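Uncharacterized protein (Burkholderia pseudomallei K96243, PDB 4RHO) is of unknown function but probably acts as an immunity protein that neutralises a bacterial toxin. Local coordinates at residues Q178-K183 against I243-V248. Residues are numbered along the deposited sequence; the frame is centred on the assembly and turned at random.
Sequences QVFDDK and IEIRLV
Glu244 reaches from helix 234-249 to the backbone of Val179, joining one of the helices that surround the antiparallel sheet of this Imm52-family protein to the irregular connection between strands 166-171 and 189-192. Followed outward, the glutamate starts with CB, 4.2 Å from Phe180 CE2. CG stands anti to the carbonyl carbon (chi1 -73°), and the chain runs on extended beyond it, carrying the carboxylate from the helix to the loop. Glu244 CD lies 3.9 Å from both Val179 N and Gln178 CB. OE1 accepts Val179 N at 2.9 Å; the N-H...O angle of 172° makes this bond nearly straight, although the donor meets the syn side from well out of the carboxylate plane. OE2 sits 3.6 Å from Gln178 CB and receives bonds from Tyr174 OH and Val186 N. With both oxygens engaged, the buried carboxylate ties together three points of the same connection, and these donors probably stabilise its charge.

The apolar half of the contact centres on Phe180. Val248 CG2 approaches one face, 3.8 Å from the Phe180 ring centroid and 29° off the normal, a CH-pi contact. The opposite face is covered by Val179 CG1, so two methyls clamp the ring. At the ring's edge, near its plane, Phe180 CE2 lies 3.6 Å from Glu244 O, the carbonyl that accepts the helical bond from Val248 N. Val179 CG1 and CG2 both pack on Ile245 CG1, the two side chains crossing at about a right angle.

Inside the loop, Gln178 NE2 donates to Phe180 O at 2.7 Å, the donor tilted from the carbonyl plane. Lys183 NZ forms a salt bridge with Asp182 OD2, whose hydrogen bond is weak, while Lys183 CD rests 3.6 Å from Val248 CG2, the same methyl that covers the phenylalanine.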
loop_
_atom_site.group_PDB
_atom_site.type_symbol
_atom_site.label_atom_id
_atom_site.label_comp_id
_atom_site.label_asym_id
_atom_site.label_seq_id
_atom_site.Cartn_x
_atom_site.Cartn_y
_atom_site.Cartn_z
ATOM N N GLN A 178 -13.061 7.688 9.576
ATOM C CA GLN A 178 -13.207 6.352 10.187
ATOM C C GLN A 178 -13.664 6.462 11.673
ATOM O O GLN A 178 -13.376 7.458 12.337
ATOM C CB GLN A 178 -11.895 5.531 10.071
ATOM C CG GLN A 178 -10.724 6.076 10.892
ATOM C CD GLN A 178 -9.436 5.338 10.573
ATOM O OE1 GLN A 178 -9.042 5.196 9.408
ATOM N NE2 GLN A 178 -8.730 4.900 11.603
ATOM N N VAL A 179 -14.461 5.459 12.151
ATOM C CA VAL A 179 -15.042 5.475 13.512
ATOM C C VAL A 179 -13.938 5.535 14.563
ATOM O O VAL A 179 -14.003 6.353 15.469
ATOM C CB VAL A 179 -15.970 4.243 13.758
ATOM C CG1 VAL A 179 -16.584 4.288 15.159
ATOM C CG2 VAL A 179 -17.052 4.158 12.705
ATOM N N PHE A 180 -12.947 4.641 14.464
ATOM C CA PHE A 180 -11.900 4.546 15.471
ATOM C C PHE A 180 -10.572 5.053 14.919
ATOM O O PHE A 180 -10.029 4.469 13.978
ATOM C CB PHE A 180 -11.761 3.092 15.963
ATOM C CG PHE A 180 -13.079 2.429 16.296
ATOM C CD1 PHE A 180 -13.662 2.589 17.548
ATOM C CD2 PHE A 180 -13.737 1.640 15.356
ATOM C CE1 PHE A 180 -14.886 1.981 17.851
ATOM C CE2 PHE A 180 -14.965 1.044 15.657
ATOM C CZ PHE A 180 -15.523 1.204 16.908
ATOM N N ASP A 181 -10.041 6.137 15.501
ATOM C CA ASP A 181 -8.759 6.699 15.060
ATOM C C ASP A 181 -7.572 5.870 15.610
ATOM O O ASP A 181 -6.471 5.947 15.072
ATOM C CB ASP A 181 -8.630 8.190 15.486
ATOM C CG ASP A 181 -8.834 8.450 16.981
ATOM O OD1 ASP A 181 -9.034 7.470 17.735
ATOM O OD2 ASP A 181 -8.827 9.632 17.384
ATOM N N ASP A 182 -7.823 5.042 16.656
ATOM C CA ASP A 182 -6.786 4.201 17.270
ATOM C C ASP A 182 -6.771 2.789 16.643
ATOM O O ASP A 182 -5.927 1.965 16.999
ATOM C CB ASP A 182 -7.000 4.106 18.805
ATOM C CG ASP A 182 -8.324 3.463 19.213
ATOM O OD1 ASP A 182 -9.326 3.647 18.481
ATOM O OD2 ASP A 182 -8.376 2.857 20.304
ATOM N N LYS A 183 -7.700 2.519 15.714
ATOM C CA LYS A 183 -7.791 1.217 15.054
ATOM C C LYS A 183 -7.814 1.386 13.524
ATOM O O LYS A 183 -8.228 2.430 13.027
ATOM C CB LYS A 183 -9.047 0.459 15.528
ATOM C CG LYS A 183 -9.060 0.172 17.019
ATOM C CD LYS A 183 -10.372 -0.451 17.448
ATOM C CE LYS A 183 -10.413 -0.756 18.928
ATOM N NZ LYS A 183 -10.384 0.483 19.753
ATOM N N ILE A 243 -19.231 -1.206 9.154
ATOM C CA ILE A 243 -18.380 -2.401 9.133
ATOM C C ILE A 243 -17.304 -2.305 10.236
ATOM O O ILE A 243 -17.047 -3.294 10.923
ATOM C CB ILE A 243 -17.744 -2.610 7.726
ATOM C CG1 ILE A 243 -18.839 -2.886 6.665
ATOM C CG2 ILE A 243 -16.695 -3.755 7.755
ATOM C CD1 ILE A 243 -18.343 -2.905 5.252
ATOM N N GLU A 244 -16.728 -1.091 10.446
ATOM C CA GLU A 244 -15.724 -0.865 11.508
ATOM C C GLU A 244 -16.316 -1.161 12.883
ATOM O O GLU A 244 -15.697 -1.871 13.681
ATOM C CB GLU A 244 -15.195 0.580 11.457
ATOM C CG GLU A 244 -14.271 0.835 10.284
ATOM C CD GLU A 244 -14.130 2.288 9.870
ATOM O OE1 GLU A 244 -14.787 3.154 10.489
ATOM O OE2 GLU A 244 -13.419 2.549 8.874
ATOM N N ILE A 245 -17.543 -0.662 13.142
ATOM C CA ILE A 245 -18.250 -0.890 14.408
ATOM C C ILE A 245 -18.531 -2.404 14.598
ATOM O O ILE A 245 -18.294 -2.940 15.681
ATOM C CB ILE A 245 -19.563 -0.050 14.452
ATOM C CG1 ILE A 245 -19.243 1.478 14.451
ATOM C CG2 ILE A 245 -20.438 -0.445 15.664
ATOM C CD1 ILE A 245 -20.499 2.410 14.245
ATOM N N ARG A 246 -18.969 -3.091 13.523
ATOM C CA ARG A 246 -19.236 -4.537 13.567
ATOM C C ARG A 246 -17.952 -5.330 13.924
ATOM O O ARG A 246 -17.993 -6.218 14.777
ATOM C CB ARG A 246 -19.805 -5.020 12.218
ATOM C CG ARG A 246 -20.116 -6.528 12.178
ATOM C CD ARG A 246 -21.306 -6.885 13.045
ATOM N NE ARG A 246 -22.536 -6.264 12.554
ATOM C CZ ARG A 246 -23.688 -6.292 13.209
ATOM N NH1 ARG A 246 -23.772 -6.888 14.390
ATOM N NH2 ARG A 246 -24.760 -5.700 12.702
ATOM N N LEU A 247 -16.820 -5.000 13.264
ATOM C CA LEU A 247 -15.543 -5.691 13.482
ATOM C C LEU A 247 -15.047 -5.524 14.924
ATOM O O LEU A 247 -14.473 -6.460 15.486
ATOM C CB LEU A 247 -14.477 -5.174 12.501
ATOM C CG LEU A 247 -14.655 -5.601 11.051
ATOM C CD1 LEU A 247 -13.795 -4.771 10.135
ATOM C CD2 LEU A 247 -14.351 -7.083 10.874
ATOM N N VAL A 248 -15.224 -4.325 15.508
ATOM C CA VAL A 248 -14.778 -4.065 16.880
ATOM C C VAL A 248 -15.688 -4.796 17.874
ATOM O O VAL A 248 -15.194 -5.453 18.781
ATOM C CB VAL A 248 -14.709 -2.546 17.185
ATOM C CG1 VAL A 248 -14.586 -2.287 18.686
ATOM C CG2 VAL A 248 -13.559 -1.901 16.434
#